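Local atomic coordinates of helicase-like protein (Bacteroides thetaiotaomicron, PDB entry 2FG1), a protein that probably removes ADP-ribose from ADP-ribosylated thymidine in DNA by hydrolysis, as a macro-domain protein of the Poa1p-like type. Residues H26-I31 and E51-W56; G32-G37 and A41-W46. All blocks are in the same frame, centred on the assembly; numbering follows the deposited sequence. Where two conformers were deposited one is given.

Overall arrangement
Both contacts lie on the same side of the macro domain, with their centres about 10 Å apart, and both concern the chain that leaves strand 22-29. Contact 1 is buried. It ties the end of that strand to helix 48-59 through a tyrosine hydroxyl and a sulfur-aromatic contact. Contact 2 is partly buried and closer to the surface. It joins the glycine-rich loop after the strand to helix 38-45 through an indole N-H and a leucine methyl. Its segments fall between those of contact 1 in the sequence. The two meet where the rings of Tyr53 and Trp34 pack together, with their planes at about 40°.

Contact 1: H26-I31 and E51-W56; sequences HICNDI and EAYRQW
Tyr53 of helix 48-59 reaches the end of strand 22-29 and touches both Cys28 and Asn29. The arrangement is a helix packed against a central strand of the macro-domain alpha/beta fold, at the point where the strand gives way to a loop. The polar part is one hydrogen bond. Tyr53 OH donates to the backbone Asn29 O at 2.7 Å. The hydroxyl stands above the carbonyl plane, 44° out of it, while Asn29 O lies at the edge of the tyrosine ring and in its plane. Asn29 OD1 also comes within 3.2 Å of Tyr53 OH, without counting as a hydrogen bond, and its amide is nearly perpendicular to the ring. The ring extends from the helix with CG opposite the backbone N (chi1 172°), which carries the hydroxyl across to the strand.

The nonpolar part is made by Cys28. Its CB packs on Tyr53 CE1 at 3.6 Å. Its SG approaches the ring obliquely, 4.5 Å from the centroid of the Tyr53 ring, in a sulfur-aromatic contact.

Turn contacts fix the strand end. Asn29 ND2 is bonded to Gly33 O, further along the loop. Asn29 OD1 closes an Asx turn: it accepts from Ile31 N at 3.0 Å, and the donor lies in the plane of the side-chain carbonyl, on a lone pair of OD1.

Contact 2: G32-G37 and A41-W46; sequences GGWGKG and ALSKKW
Trp34 holds its CG opposite the backbone N (chi1 -176°), and this swings the indole toward helix 38-45. Ser43 turns its OG away from its own carbonyl carbon, and the two groups meet. Trp34 NE1 donates to Ser43 OG at 2.9 Å. The bond is bent, with an angle of 146° at the hydrogen. The oxygen is tilted 23° from the indole plane. Ser43 OG also bonds to Glu50 OE1, so the serine links the indole to the start of helix 48-59.

Beside this bond, Leu42 CD1 packs obliquely on the six-membered ring, 4.0 Å from Trp34 CZ2. The leucine and the indole cross at about a right angle. In macro domains the glycine-rich loop after this strand commonly helps to line the ADP-ribose cleft, and probably does so here; the loop runs into helix 38-45, and Trp34 packs back on that helix. With an alanine here instead of Trp34, Ser43 would probably lose its N-H donor and Leu42 CD1 its aromatic neighbour. Gly37, the residue just before helix 38-45, has its O 3.8 Å from Ala41 N in the first turn of the helix, too long for a hydrogen bond.

Contact 1: H26-I31 and E51-W56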
loop_
_atom_site.group_PDB
_atom_site.type_symbol
_atom_site.label_atom_id
_atom_site.label_comp_id
_atom_site.label_asym_id
_atom_site.label_seq_id
_atom_site.Cartn_x
_atom_site.Cartn_y
_atom_site.Cartn_z
ATOM N N HIS A 26 -0.611 -0.035 -1.487
ATOM C CA HIS A 26 -1.783 -0.749 -0.984
ATOM C C HIS A 26 -1.345 -2.038 -0.292
ATOM O O HIS A 26 -0.226 -2.506 -0.482
ATOM C CB HIS A 26 -2.775 -1.001 -2.125
ATOM C CG HIS A 26 -2.299 -2.021 -3.096
ATOM N ND1 HIS A 26 -2.958 -3.213 -3.284
ATOM C CD2 HIS A 26 -1.190 -2.064 -3.873
ATOM C CE1 HIS A 26 -2.285 -3.944 -4.159
ATOM N NE2 HIS A 26 -1.206 -3.274 -4.524
ATOM N N ILE A 27 -2.233 -2.582 0.531
ATOM C CA ILE A 27 -1.923 -3.744 1.359
ATOM C C ILE A 27 -2.405 -5.027 0.702
ATOM O O ILE A 27 -3.606 -5.199 0.414
ATOM C CB ILE A 27 -2.536 -3.618 2.770
ATOM C CG1 ILE A 27 -1.917 -2.429 3.522
ATOM C CG2 ILE A 27 -2.306 -4.908 3.561
ATOM C CD1 ILE A 27 -2.619 -2.091 4.845
ATOM N N CYS A 28 -1.442 -5.923 0.486
ATOM C CA CYS A 28 -1.681 -7.250 -0.039
ATOM C C CYS A 28 -1.610 -8.282 1.069
ATOM O O CYS A 28 -1.009 -8.067 2.131
ATOM C CB CYS A 28 -0.617 -7.575 -1.096
ATOM S SG CYS A 28 -0.656 -6.531 -2.536
ATOM N N ASN A 29 -2.225 -9.428 0.820
ATOM C CA ASN A 29 -2.117 -10.541 1.754
ATOM C C ASN A 29 -0.929 -11.452 1.447
ATOM O O ASN A 29 -0.286 -11.352 0.383
ATOM C CB ASN A 29 -3.417 -11.341 1.789
ATOM C CG ASN A 29 -3.733 -11.956 0.455
ATOM O OD1 ASN A 29 -3.119 -12.950 0.062
ATOM N ND2 ASN A 29 -4.650 -11.333 -0.282
ATOM N N ASP A 30 -0.652 -12.345 2.390
ATOM C CA ASP A 30 0.492 -13.252 2.292
ATOM C C ASP A 30 0.150 -14.644 1.751
ATOM O O ASP A 30 0.941 -15.578 1.923
ATOM C CB ASP A 30 1.216 -13.353 3.646
ATOM C CG ASP A 30 0.340 -13.917 4.751
ATOM O OD1 ASP A 30 -0.834 -14.265 4.489
ATOM O OD2 ASP A 30 0.846 -14.021 5.894
ATOM N N ILE A 31 -1.006 -14.785 1.104
ATOM C CA ILE A 31 -1.374 -16.075 0.509
ATOM C C ILE A 31 -1.568 -16.018 -1.006
ATOM O O ILE A 31 -1.997 -16.999 -1.612
ATOM C CB ILE A 31 -2.600 -16.753 1.204
ATOM C CG1 ILE A 31 -3.916 -16.032 0.907
ATOM C CG2 ILE A 31 -2.365 -16.907 2.699
ATOM C CD1 ILE A 31 -5.154 -16.932 1.090
ATOM N N GLU A 51 -0.003 -9.050 -11.988
ATOM C CA GLU A 51 0.846 -10.097 -12.559
ATOM C C GLU A 51 2.167 -10.225 -11.799
ATOM O O GLU A 51 2.633 -11.332 -11.518
ATOM C CB GLU A 51 1.063 -9.886 -14.054
ATOM C CG GLU A 51 2.035 -10.919 -14.674
ATOM C CD GLU A 51 1.551 -12.365 -14.608
ATOM O OE1 GLU A 51 0.382 -12.616 -14.209
ATOM O OE2 GLU A 51 2.345 -13.261 -14.977
ATOM N N ALA A 52 2.753 -9.086 -11.442
ATOM C CA ALA A 52 3.980 -9.088 -10.667
ATOM C C ALA A 52 3.762 -9.757 -9.314
ATOM O O ALA A 52 4.593 -10.539 -8.855
ATOM C CB ALA A 52 4.508 -7.663 -10.511
ATOM N N TYR A 53 2.634 -9.436 -8.674
ATOM C CA TYR A 53 2.322 -10.019 -7.368
ATOM C C TYR A 53 2.114 -11.538 -7.458
ATOM O O TYR A 53 2.608 -12.291 -6.620
ATOM C CB TYR A 53 1.069 -9.347 -6.800
ATOM C CG TYR A 53 0.525 -9.991 -5.552
ATOM C CD1 TYR A 53 1.066 -9.713 -4.302
ATOM C CD2 TYR A 53 -0.550 -10.872 -5.623
ATOM C CE1 TYR A 53 0.556 -10.306 -3.153
ATOM C CE2 TYR A 53 -1.071 -11.459 -4.485
ATOM C CZ TYR A 53 -0.518 -11.176 -3.260
ATOM O OH TYR A 53 -1.067 -11.779 -2.147
ATOM N N ARG A 54 1.369 -11.982 -8.465
ATOM C CA ARG A 54 1.114 -13.409 -8.621
ATOM C C ARG A 54 2.405 -14.184 -8.922
ATOM O O ARG A 54 2.620 -15.275 -8.400
ATOM C CB ARG A 54 0.058 -13.638 -9.694
ATOM C CG ARG A 54 -1.327 -13.135 -9.269
ATOM C CD ARG A 54 -2.399 -13.747 -10.138
ATOM N NE ARG A 54 -3.730 -13.147 -10.004
ATOM C CZ ARG A 54 -4.626 -13.415 -9.046
ATOM N NH1 ARG A 54 -4.331 -14.223 -8.030
ATOM N NH2 ARG A 54 -5.824 -12.842 -9.115
ATOM N N GLN A 55 3.300 -13.581 -9.707
ATOM C CA GLN A 55 4.609 -14.208 -9.944
ATOM C C GLN A 55 5.441 -14.226 -8.672
ATOM O O GLN A 55 6.146 -15.192 -8.384
ATOM C CB GLN A 55 5.380 -13.515 -11.069
ATOM C CG GLN A 55 4.786 -13.769 -12.448
ATOM C CD GLN A 55 5.721 -13.394 -13.583
ATOM O OE1 GLN A 55 6.950 -13.439 -13.430
ATOM N NE2 GLN A 55 5.149 -13.056 -14.735
ATOM N N TRP A 56 5.357 -13.150 -7.896
ATOM C CA TRP A 56 6.046 -13.091 -6.613
ATOM C C TRP A 56 5.586 -14.217 -5.671
ATOM O O TRP A 56 6.410 -14.917 -5.065
ATOM C CB TRP A 56 5.813 -11.709 -6.003
ATOM C CG TRP A 56 6.563 -11.372 -4.751
ATOM C CD1 TRP A 56 7.687 -11.973 -4.244
ATOM C CD2 TRP A 56 6.242 -10.303 -3.868
ATOM N NE1 TRP A 56 8.061 -11.348 -3.069
ATOM C CE2 TRP A 56 7.193 -10.316 -2.824
ATOM C CE3 TRP A 56 5.226 -9.343 -3.847
ATOM C CZ2 TRP A 56 7.164 -9.390 -1.773
ATOM C CZ3 TRP A 56 5.205 -8.419 -2.807
ATOM C CH2 TRP A 56 6.172 -8.448 -1.792
#

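Contact 2: G32-G37 and A41-W46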
loop_
_atom_site.group_PDB
_atom_site.type_symbol
_atom_site.label_atom_id
_atom_site.label_comp_id
_atom_site.label_asym_id
_atom_site.label_seq_id
_atom_site.Cartn_x
_atom_site.Cartn_y
_atom_site.Cartn_z
ATOM N N GLY A 32 -1.248 -14.886 -1.625
ATOM C CA GLY A 32 -1.359 -14.766 -3.070
ATOM C C GLY A 32 -2.751 -14.430 -3.576
ATOM O O GLY A 32 -3.001 -14.499 -4.777
ATOM N N GLY A 33 -3.664 -14.043 -2.684
ATOM C CA GLY A 33 -5.027 -13.687 -3.104
ATOM C C GLY A 33 -5.095 -12.301 -3.705
ATOM O O GLY A 33 -4.533 -11.359 -3.144
ATOM N N TRP A 34 -5.782 -12.162 -4.836
ATOM C CA TRP A 34 -5.955 -10.854 -5.459
ATOM C C TRP A 34 -7.319 -10.852 -6.120
ATOM O O TRP A 34 -7.474 -11.250 -7.273
ATOM C CB TRP A 34 -4.812 -10.614 -6.450
ATOM C CG TRP A 34 -4.757 -9.271 -7.138
ATOM C CD1 TRP A 34 -5.609 -8.784 -8.097
ATOM C CD2 TRP A 34 -3.728 -8.281 -6.978
ATOM N NE1 TRP A 34 -5.179 -7.542 -8.532
ATOM C CE2 TRP A 34 -4.029 -7.216 -7.857
ATOM C CE3 TRP A 34 -2.592 -8.187 -6.166
ATOM C CZ2 TRP A 34 -3.238 -6.071 -7.935
ATOM C CZ3 TRP A 34 -1.792 -7.059 -6.269
ATOM C CH2 TRP A 34 -2.119 -6.021 -7.144
ATOM N N GLY A 35 -8.335 -10.438 -5.374
ATOM C CA GLY A 35 -9.694 -10.533 -5.896
ATOM C C GLY A 35 -10.767 -9.686 -5.237
ATOM O O GLY A 35 -11.922 -9.757 -5.639
ATOM N N LYS A 36 -10.395 -8.897 -4.230
ATOM C CA LYS A 36 -11.379 -8.110 -3.473
ATOM C C LYS A 36 -10.857 -6.714 -3.197
ATOM O O LYS A 36 -9.704 -6.551 -2.810
ATOM C CB LYS A 36 -11.688 -8.791 -2.130
ATOM C CG LYS A 36 -12.156 -10.233 -2.235
ATOM C CD LYS A 36 -11.589 -11.094 -1.105
ATOM C CE LYS A 36 -12.550 -11.222 0.063
ATOM N NZ LYS A 36 -13.726 -12.074 -0.285
ATOM N N GLY A 37 -11.710 -5.712 -3.385
ATOM C CA GLY A 37 -11.391 -4.348 -2.955
ATOM C C GLY A 37 -10.481 -3.589 -3.900
ATOM O O GLY A 37 -10.671 -3.632 -5.112
ATOM N N ALA A 41 -9.673 -2.263 -8.540
ATOM C CA ALA A 41 -9.466 -0.959 -9.159
ATOM C C ALA A 41 -8.109 -0.899 -9.871
ATOM O O ALA A 41 -8.005 -0.381 -10.981
ATOM C CB ALA A 41 -9.592 0.164 -8.116
ATOM N N LEU A 42 -7.080 -1.447 -9.244
ATOM C CA LEU A 42 -5.762 -1.512 -9.876
ATOM C C LEU A 42 -5.817 -2.290 -11.178
ATOM O O LEU A 42 -5.362 -1.805 -12.209
ATOM C CB LEU A 42 -4.732 -2.161 -8.953
ATOM C CG LEU A 42 -4.136 -1.293 -7.857
ATOM C CD1 LEU A 42 -3.337 -2.170 -6.926
ATOM C CD2 LEU A 42 -3.242 -0.197 -8.436
ATOM N N SER A 43 -6.404 -3.488 -11.149
ATOM C CA SER A 43 -6.385 -4.361 -12.320
ATOM C C SER A 43 -7.257 -3.857 -13.479
ATOM O O SER A 43 -7.001 -4.201 -14.626
ATOM C CB SER A 43 -6.715 -5.801 -11.927
ATOM O OG SER A 43 -5.641 -6.363 -11.190
ATOM N N LYS A 44 -8.262 -3.045 -13.163
ATOM C CA LYS A 44 -9.050 -2.343 -14.167
ATOM C C LYS A 44 -8.130 -1.484 -15.040
ATOM O O LYS A 44 -8.272 -1.453 -16.268
ATOM C CB LYS A 44 -10.094 -1.470 -13.461
ATOM C CG LYS A 44 -11.215 -0.945 -14.346
ATOM C CD LYS A 44 -12.341 -0.354 -13.498
ATOM C CE LYS A 44 -13.207 -1.447 -12.877
ATOM N NZ LYS A 44 -14.173 -0.910 -11.877
ATOM N N LYS A 45 -7.172 -0.812 -14.404
ATOM C CA LYS A 45 -6.306 0.141 -15.103
ATOM C C LYS A 45 -4.975 -0.420 -15.625
ATOM O O LYS A 45 -4.486 0.017 -16.667
ATOM C CB LYS A 45 -6.044 1.353 -14.218
ATOM C CG LYS A 45 -5.549 2.563 -14.978
ATOM C CD LYS A 45 -5.661 3.791 -14.118
ATOM C CE LYS A 45 -5.242 5.031 -14.869
ATOM N NZ LYS A 45 -5.240 6.195 -13.948
ATOM N N TRP A 46 -4.385 -1.358 -14.884
ATOM C CA TRP A 46 -3.071 -1.915 -15.218
ATOM C C TRP A 46 -3.006 -3.378 -14.849
ATOM O O TRP A 46 -3.383 -3.762 -13.734
ATOM C CB TRP A 46 -1.956 -1.212 -14.426
ATOM C CG TRP A 46 -1.892 0.279 -14.578
ATOM C CD1 TRP A 46 -1.558 0.979 -15.705
ATOM C CD2 TRP A 46 -2.153 1.248 -13.557
ATOM N NE1 TRP A 46 -1.597 2.329 -15.446
ATOM C CE2 TRP A 46 -1.964 2.523 -14.139
ATOM C CE3 TRP A 46 -2.526 1.162 -12.212
ATOM C CZ2 TRP A 46 -2.137 3.707 -13.415
ATOM C CZ3 TRP A 46 -2.693 2.337 -11.491
ATOM C CH2 TRP A 46 -2.506 3.592 -12.099
#